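Side-chain contacts in paenibacillus xanthan lyase (Paenibacillus, PDB 6F2P), which probably cleaves the polysaccharide xanthan by beta-elimination, as a multidomain, calcium-binding lyase of polysaccharide lyase family 8: residues N122-Q127 against G168-W173; A162-T167 against W173-I178; S616-P621 against P635-L640. All coordinates share one frame; numbering follows the deposited sequence.

Contact 1 (N122-Q127 against G168-W173); sequences NWWHWQ and GANRLW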
# COMPACT_ATOMS: atom_id res chain seq x y z
N ASN A 122 -25.83 -20.94 20.18
CA ASN A 122 -24.57 -20.56 19.54
C ASN A 122 -23.54 -21.69 19.38
O ASN A 122 -23.12 -22.31 20.36
CB ASN A 122 -23.96 -19.35 20.26
CG ASN A 122 -22.71 -18.81 19.57
OD1 ASN A 122 -22.39 -19.18 18.44
ND2 ASN A 122 -22.01 -17.92 20.26
N TRP A 123 -23.13 -21.93 18.14
CA TRP A 123 -22.28 -23.07 17.80
C TRP A 123 -20.90 -23.00 18.45
O TRP A 123 -20.32 -24.01 18.82
CB TRP A 123 -22.11 -23.14 16.28
CG TRP A 123 -21.25 -22.03 15.74
CD1 TRP A 123 -21.64 -20.78 15.39
CD2 TRP A 123 -19.83 -22.08 15.51
NE1 TRP A 123 -20.57 -20.04 14.94
CE2 TRP A 123 -19.44 -20.82 15.01
CE3 TRP A 123 -18.85 -23.07 15.68
CZ2 TRP A 123 -18.12 -20.52 14.68
CZ3 TRP A 123 -17.54 -22.77 15.35
CH2 TRP A 123 -17.18 -21.50 14.86
N TRP A 124 -20.39 -21.78 18.58
CA TRP A 124 -19.02 -21.57 18.99
C TRP A 124 -18.69 -22.21 20.33
O TRP A 124 -17.60 -22.76 20.52
CB TRP A 124 -18.71 -20.07 19.01
CG TRP A 124 -17.28 -19.78 19.19
CD1 TRP A 124 -16.35 -19.65 18.20
CD2 TRP A 124 -16.59 -19.61 20.42
NE1 TRP A 124 -15.12 -19.40 18.75
CE2 TRP A 124 -15.24 -19.37 20.11
CE3 TRP A 124 -16.98 -19.63 21.76
CZ2 TRP A 124 -14.27 -19.15 21.09
CZ3 TRP A 124 -16.01 -19.42 22.74
CH2 TRP A 124 -14.68 -19.18 22.39
N HIS A 125 -19.63 -22.16 21.27
CA HIS A 125 -19.38 -22.69 22.60
C HIS A 125 -19.33 -24.22 22.62
O HIS A 125 -18.62 -24.82 23.44
CB HIS A 125 -20.40 -22.15 23.60
CG HIS A 125 -20.37 -20.66 23.72
ND1 HIS A 125 -19.32 -19.98 24.30
CD2 HIS A 125 -21.24 -19.71 23.31
CE1 HIS A 125 -19.55 -18.68 24.26
NE2 HIS A 125 -20.71 -18.49 23.65
N TRP A 126 -20.04 -24.85 21.69
CA TRP A 126 -20.03 -26.30 21.59
C TRP A 126 -18.76 -26.81 20.92
O TRP A 126 -18.15 -27.79 21.37
CB TRP A 126 -21.27 -26.79 20.83
CG TRP A 126 -22.55 -26.41 21.53
CD1 TRP A 126 -23.38 -25.37 21.22
CD2 TRP A 126 -23.11 -27.05 22.68
NE1 TRP A 126 -24.43 -25.33 22.10
CE2 TRP A 126 -24.29 -26.35 23.01
CE3 TRP A 126 -22.74 -28.14 23.47
CZ2 TRP A 126 -25.10 -26.71 24.08
CZ3 TRP A 126 -23.55 -28.50 24.54
CH2 TRP A 126 -24.71 -27.79 24.83
N GLN A 127 -18.32 -26.13 19.87
CA GLN A 127 -17.26 -26.65 19.03
C GLN A 127 -15.86 -26.14 19.39
O GLN A 127 -14.86 -26.74 19.01
CB GLN A 127 -17.57 -26.38 17.56
CG GLN A 127 -18.95 -26.87 17.15
CD GLN A 127 -19.20 -26.75 15.66
OE1 GLN A 127 -20.34 -26.65 15.22
NE2 GLN A 127 -18.13 -26.76 14.87
N GLY A 168 -9.70 -18.86 8.86
CA GLY A 168 -9.10 -17.95 9.82
C GLY A 168 -8.97 -18.48 11.23
O GLY A 168 -8.55 -19.62 11.44
N ALA A 169 -9.35 -17.66 12.21
CA ALA A 169 -9.20 -18.03 13.62
C ALA A 169 -10.05 -19.24 14.04
O ALA A 169 -9.66 -20.01 14.92
CB ALA A 169 -9.46 -16.83 14.51
N ASN A 170 -11.21 -19.42 13.43
CA ASN A 170 -12.00 -20.61 13.73
C ASN A 170 -11.24 -21.86 13.34
O ASN A 170 -11.29 -22.88 14.03
CB ASN A 170 -13.34 -20.59 13.01
CG ASN A 170 -14.26 -19.52 13.53
OD1 ASN A 170 -14.17 -19.10 14.69
ND2 ASN A 170 -15.17 -19.07 12.67
N ARG A 171 -10.55 -21.77 12.21
CA ARG A 171 -9.82 -22.90 11.69
C ARG A 171 -8.67 -23.23 12.62
O ARG A 171 -8.39 -24.40 12.88
CB ARG A 171 -9.29 -22.60 10.31
CG ARG A 171 -8.50 -23.75 9.72
CD ARG A 171 -8.13 -23.49 8.27
NE ARG A 171 -7.58 -24.70 7.68
CZ ARG A 171 -8.29 -25.58 6.99
NH1 ARG A 171 -7.71 -26.67 6.51
NH2 ARG A 171 -9.58 -25.36 6.76
N LEU A 172 -8.02 -22.19 13.13
CA LEU A 172 -6.94 -22.37 14.09
C LEU A 172 -7.46 -23.09 15.32
O LEU A 172 -6.88 -24.08 15.77
CB LEU A 172 -6.36 -21.01 14.49
CG LEU A 172 -5.38 -21.05 15.66
CD1 LEU A 172 -4.22 -21.97 15.34
CD2 LEU A 172 -4.88 -19.65 15.95
N TRP A 173 -8.56 -22.58 15.86
CA TRP A 173 -9.14 -23.14 17.07
C TRP A 173 -9.63 -24.56 16.85
O TRP A 173 -9.52 -25.40 17.74
CB TRP A 173 -10.28 -22.27 17.56
CG TRP A 173 -9.79 -20.93 17.94
CD1 TRP A 173 -8.58 -20.62 18.46
CD2 TRP A 173 -10.50 -19.70 17.81
NE1 TRP A 173 -8.48 -19.27 18.68
CE2 TRP A 173 -9.65 -18.68 18.28
CE3 TRP A 173 -11.78 -19.35 17.34
CZ2 TRP A 173 -10.04 -17.33 18.31
CZ3 TRP A 173 -12.16 -18.01 17.36
CH2 TRP A 173 -11.29 -17.02 17.84
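W124, which reaches over to N170 and W173, starts from a capped backbone: its N donates to N122 OD1 at 3.3 Å, with an N-H...O angle of 168°. The donor stands well above the carbonyl plane of that amide, and the bond makes N122 the N-cap of helix 123-141. From this first turn two indoles extend to the first turns of helix 168-184. The segment axes run in nearly the same direction, 25° apart, but their closest approach is 12.1 Å, so long side chains have to span the interval; just 146 Å² is buried, both sides summed.

W123 meets N170 with the far rim of its six-membered ring. CH2 lies 3.8 Å from N170 CG and is almost equally far from the amide oxygen and nitrogen, which places this rim over the flat of the amide; the two planes stand 88° apart. CG of N170 is anti to its carbonyl carbon, and this rotation turns the amide towards the indole.

In W124, CG lies anti to the backbone N, carrying the pyrrole edge to W173. NE1 is 3.6 Å from W173 CZ3, which lies near the plane of the W124 ring. The five-membered ring of W124 and the six-membered ring of W173 have centroids 5.6 Å apart; the approach is oblique, and the two indoles meet by van der Waals contact. W124 CD1 also faces N170 OD1, loosely, at 4.2 Å.

I128, one turn further along the first helix, touches W123, N170 and W173, while E232 of helix 229-244 packs on W173. The arrangement is aromatic surface packing between co-directional helices, as in the alpha/alpha toroid of family 8 lyases.

Contact 2 (A162-T167 against W173-I178); sequences ASVTMT and WESQVI. With CA (calcium ion), chain F.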
# COMPACT_ATOMS: atom_id res chain seq x y z
N ALA A 162 -15.29 -32.40 15.05
CA ALA A 162 -14.85 -33.63 14.38
C ALA A 162 -13.72 -33.43 13.38
O ALA A 162 -12.86 -34.30 13.25
CB ALA A 162 -16.02 -34.31 13.69
N SER A 163 -13.74 -32.31 12.67
CA SER A 163 -12.75 -32.06 11.63
C SER A 163 -12.50 -30.58 11.44
O SER A 163 -13.25 -29.75 11.95
CB SER A 163 -13.23 -32.64 10.31
OG SER A 163 -14.37 -31.94 9.86
N VAL A 164 -11.45 -30.24 10.70
CA VAL A 164 -11.15 -28.86 10.37
C VAL A 164 -11.82 -28.50 9.05
O VAL A 164 -11.53 -29.11 8.03
CB VAL A 164 -9.65 -28.68 10.17
CG1 VAL A 164 -9.36 -27.25 9.75
CG2 VAL A 164 -8.89 -29.05 11.44
N THR A 165 -12.72 -27.52 9.06
CA THR A 165 -13.39 -27.11 7.82
C THR A 165 -13.47 -25.60 7.65
O THR A 165 -13.78 -25.10 6.56
CB THR A 165 -14.83 -27.65 7.73
OG1 THR A 165 -15.69 -26.87 8.57
CG2 THR A 165 -14.90 -29.13 8.11
N MET A 166 -13.22 -24.87 8.73
CA MET A 166 -13.48 -23.44 8.74
C MET A 166 -12.28 -22.62 8.30
O MET A 166 -11.28 -23.17 7.83
CB MET A 166 -13.95 -23.03 10.13
CG MET A 166 -15.12 -23.87 10.59
SD MET A 166 -15.76 -23.39 12.20
CE MET A 166 -17.46 -23.91 12.00
N THR A 167 -12.38 -21.30 8.46
CA THR A 167 -11.34 -20.40 7.98
C THR A 167 -10.82 -19.54 9.12
O THR A 167 -11.42 -19.50 10.19
CB THR A 167 -11.86 -19.45 6.89
OG1 THR A 167 -12.82 -18.55 7.46
CG2 THR A 167 -12.52 -20.24 5.78
N TRP A 173 -8.56 -22.58 15.86
CA TRP A 173 -9.14 -23.14 17.07
C TRP A 173 -9.63 -24.56 16.85
O TRP A 173 -9.52 -25.40 17.74
CB TRP A 173 -10.28 -22.27 17.56
CG TRP A 173 -9.79 -20.93 17.94
CD1 TRP A 173 -8.58 -20.62 18.46
CD2 TRP A 173 -10.50 -19.70 17.81
NE1 TRP A 173 -8.48 -19.27 18.68
CE2 TRP A 173 -9.65 -18.68 18.28
CE3 TRP A 173 -11.78 -19.35 17.34
CZ2 TRP A 173 -10.04 -17.33 18.31
CZ3 TRP A 173 -12.16 -18.01 17.36
CH2 TRP A 173 -11.29 -17.02 17.84
N GLU A 174 -10.18 -24.82 15.67
CA GLU A 174 -10.51 -26.19 15.29
C GLU A 174 -9.26 -27.04 15.47
O GLU A 174 -9.30 -28.10 16.10
CB GLU A 174 -10.95 -26.26 13.82
CG GLU A 174 -12.39 -25.88 13.56
CD GLU A 174 -12.73 -25.95 12.08
OE1 GLU A 174 -12.01 -25.33 11.27
OE2 GLU A 174 -13.71 -26.63 11.71
N SER A 175 -8.15 -26.53 14.94
CA SER A 175 -6.90 -27.27 14.90
C SER A 175 -6.35 -27.50 16.28
O SER A 175 -5.94 -28.62 16.59
CB SER A 175 -5.86 -26.57 14.01
OG SER A 175 -6.38 -26.31 12.72
N GLN A 176 -6.32 -26.46 17.12
CA GLN A 176 -5.90 -26.63 18.51
C GLN A 176 -6.75 -27.66 19.25
O GLN A 176 -6.22 -28.54 19.92
CB GLN A 176 -5.94 -25.30 19.28
CG GLN A 176 -4.87 -24.30 18.88
CD GLN A 176 -5.03 -22.94 19.55
OE1 GLN A 176 -4.10 -22.44 20.19
NE2 GLN A 176 -6.21 -22.34 19.40
N VAL A 177 -8.07 -27.55 19.13
CA VAL A 177 -8.99 -28.41 19.83
C VAL A 177 -8.77 -29.84 19.39
O VAL A 177 -8.68 -30.76 20.22
CB VAL A 177 -10.45 -28.01 19.55
CG1 VAL A 177 -11.38 -29.15 19.86
CG2 VAL A 177 -10.82 -26.79 20.39
N ILE A 178 -8.65 -30.02 18.09
CA ILE A 178 -8.45 -31.34 17.52
C ILE A 178 -7.10 -31.93 17.92
O ILE A 178 -7.01 -33.09 18.31
CB ILE A 178 -8.64 -31.31 16.00
CG1 ILE A 178 -10.13 -31.26 15.69
CG2 ILE A 178 -8.00 -32.52 15.35
CD1 ILE A 178 -10.45 -31.01 14.26
CA CA F . -15.01 -28.43 12.82
O HOH W 1 -15.93 -30.50 11.86
O HOH W 2 -16.62 -27.83 11.27
O HOH W 3 -15.78 -26.19 13.76
O HOH W 4 -17.16 -28.86 13.94
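E174 carries the polar part of the contact, its carboxylate taking two successive backbone N-H groups from the loop. T165 N donates to OE2 at 3.0 Å (163° at the hydrogen), and M166 N donates to OE1 at 2.9 Å. Both oxygens are met on their syn sides, the first donor 31° out of the carboxylate plane. An extended chain beyond CG (chi2 179°) brings the carboxylate from the helix to these donors, and with both oxygens engaged its rotation is restricted.

Metal coordination comes next. OE2 also binds the calcium ion, at 2.5 Å, and the backbone O of S163 binds it at 2.4 Å. Four waters and OE1 of Q161 complete seven ligands. Two of the waters are held again by the loop, water 1 by S163 OG and water 2 by T165 OG1.

The apolar contacts lie around this polar centre. V164 CG2 rests 3.8 Å from I178 CD1. I178 CD1 also lies 3.5 Å from S163 C. M166 crosses E174 at about a right angle, its CG over one face of the carboxylate, and continues to W123 of helix 123-141. With an alanine here the thioether arm is gone, and that face of E174 would probably lose its apolar cover, and W123 the methionine's contact.

A helix glutamate that fixes loop N-H groups while sharing a calcium ion with a loop carbonyl defines the calcium site between helices 147-160 and 168-184 of the N-terminal helical domain.

Contact 3 (S616-P621 against P635-L640); sequences SYVLLP and PQISIL. With CA (calcium ion), chain B.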
# COMPACT_ATOMS: atom_id res chain seq x y z
N SER A 616 -0.62 23.38 6.89
CA SER A 616 0.72 22.84 6.97
C SER A 616 1.20 22.99 8.40
O SER A 616 0.93 24.00 9.04
CB SER A 616 1.66 23.56 6.01
OG SER A 616 1.85 24.91 6.40
N TYR A 617 1.87 21.96 8.90
CA TYR A 617 2.52 22.02 10.21
C TYR A 617 3.61 20.95 10.26
O TYR A 617 3.63 20.04 9.43
CB TYR A 617 1.52 21.84 11.36
CG TYR A 617 0.77 20.52 11.38
CD1 TYR A 617 -0.34 20.32 10.58
CD2 TYR A 617 1.17 19.49 12.23
CE1 TYR A 617 -1.04 19.11 10.61
CE2 TYR A 617 0.47 18.28 12.27
CZ TYR A 617 -0.62 18.10 11.46
OH TYR A 617 -1.32 16.91 11.47
N VAL A 618 4.50 21.08 11.24
CA VAL A 618 5.64 20.19 11.36
C VAL A 618 5.72 19.67 12.78
O VAL A 618 5.80 20.46 13.71
CB VAL A 618 6.97 20.93 11.08
CG1 VAL A 618 8.15 20.03 11.37
CG2 VAL A 618 7.02 21.45 9.65
N LEU A 619 5.69 18.36 12.94
CA LEU A 619 5.85 17.77 14.26
C LEU A 619 7.32 17.71 14.61
O LEU A 619 8.13 17.20 13.83
CB LEU A 619 5.23 16.38 14.33
CG LEU A 619 3.71 16.32 14.17
CD1 LEU A 619 3.20 14.88 14.30
CD2 LEU A 619 3.03 17.23 15.19
N LEU A 620 7.67 18.22 15.78
CA LEU A 620 9.04 18.22 16.25
C LEU A 620 9.12 17.53 17.61
O LEU A 620 9.17 18.20 18.64
CB LEU A 620 9.56 19.65 16.36
CG LEU A 620 9.61 20.43 15.04
CD1 LEU A 620 9.92 21.90 15.28
CD2 LEU A 620 10.63 19.84 14.07
N PRO A 621 9.11 16.19 17.61
CA PRO A 621 9.10 15.46 18.89
C PRO A 621 10.40 15.64 19.67
O PRO A 621 11.45 15.89 19.07
CB PRO A 621 8.96 13.99 18.46
CG PRO A 621 8.43 14.03 17.07
CD PRO A 621 9.01 15.28 16.46
N PRO A 635 14.35 26.56 9.57
CA PRO A 635 13.76 25.23 9.39
C PRO A 635 14.65 24.34 8.55
O PRO A 635 15.21 24.82 7.58
CB PRO A 635 12.47 25.51 8.62
CG PRO A 635 12.18 26.95 8.86
CD PRO A 635 13.51 27.61 8.98
N GLN A 636 14.75 23.07 8.93
CA GLN A 636 15.51 22.11 8.15
C GLN A 636 14.67 21.53 7.01
O GLN A 636 15.12 20.63 6.30
CB GLN A 636 16.02 20.97 9.05
CG GLN A 636 16.63 21.42 10.36
CD GLN A 636 16.82 20.27 11.32
OE1 GLN A 636 16.55 19.12 10.97
NE2 GLN A 636 17.27 20.56 12.53
N ILE A 637 13.44 22.03 6.84
CA ILE A 637 12.59 21.61 5.72
C ILE A 637 12.14 22.79 4.87
O ILE A 637 12.03 23.92 5.35
CB ILE A 637 11.34 20.82 6.19
CG1 ILE A 637 10.47 21.69 7.10
CG2 ILE A 637 11.74 19.52 6.89
CD1 ILE A 637 9.23 22.22 6.41
N SER A 638 11.87 22.52 3.59
CA SER A 638 11.32 23.55 2.71
C SER A 638 10.16 23.00 1.91
O SER A 638 10.29 22.02 1.19
CB SER A 638 12.40 24.09 1.78
OG SER A 638 13.39 24.74 2.54
N ILE A 639 9.01 23.63 2.05
CA ILE A 639 7.83 23.17 1.34
C ILE A 639 7.92 23.71 -0.07
O ILE A 639 7.89 24.92 -0.28
CB ILE A 639 6.54 23.58 2.08
CG1 ILE A 639 6.48 22.85 3.43
CG2 ILE A 639 5.32 23.26 1.25
CD1 ILE A 639 5.46 23.41 4.38
N LEU A 640 8.06 22.81 -1.03
CA LEU A 640 8.27 23.18 -2.42
C LEU A 640 6.95 23.56 -3.06
O LEU A 640 6.90 24.44 -3.93
CB LEU A 640 8.92 22.04 -3.20
CG LEU A 640 10.23 21.52 -2.60
CD1 LEU A 640 10.82 20.41 -3.45
CD2 LEU A 640 11.24 22.64 -2.40
CA CA B . 15.81 17.06 10.35
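V618 and I637 have the two largest buried areas here, 34 and 29 Å², and they meet tip to tip: V618 CG2 lies 4.0 Å from I637 CD1. V618 directs this methyl anti to its carbonyl carbon (chi1 173°, measured to CG1). V618 also touches V494 on strand 493-501, and I637 touches V649 on strand 646-651.

I639 follows with 26 Å². Its CD1 touches S616 CB at 4.1 Å, and it packs besides on L496 of strand 493-501. The pairing of S616 with I639 and V618 with I637 shows the strands running in opposite senses. S616 CA to I639 CA and V618 CA to I637 CA are each 9.1 Å, too far for backbone pairing; the two strands belong to different sheets that meet through side chains.

In the loop just before I637, Q636 binds a calcium ion through OE1, at 2.3 Å. D490, D491, E492 and E651 complete this site; V618 also touches E492.

Strand 613-621 is an inner strand of the large sheet and 637-642 an outermost strand of the next. Aliphatic packing beside a shared calcium ion thus marks the junction of the super-sandwich and C-terminal beta-sandwich domains.

How the contacts relate
Contacts 1 and 2 are neighbours in the N-terminal helical domain, their centres about 7 Å apart; both use helix 168-184 and share W173. R171 joins them through a probable hydrogen bond from NH2 to M166 O. Contact 3 lies on the other side of the chain's centre, with nearest atoms about 34 Å from contact 1, and links two beta domains. None is deep core: contact 1 is a surface contact, while contacts 2 and 3 are partly buried. Their chemistry differs accordingly: aromatic rims and an amide between helices, a carboxylate and metal between loop and helix, and aliphatic ends between sheets, with calcium at the border.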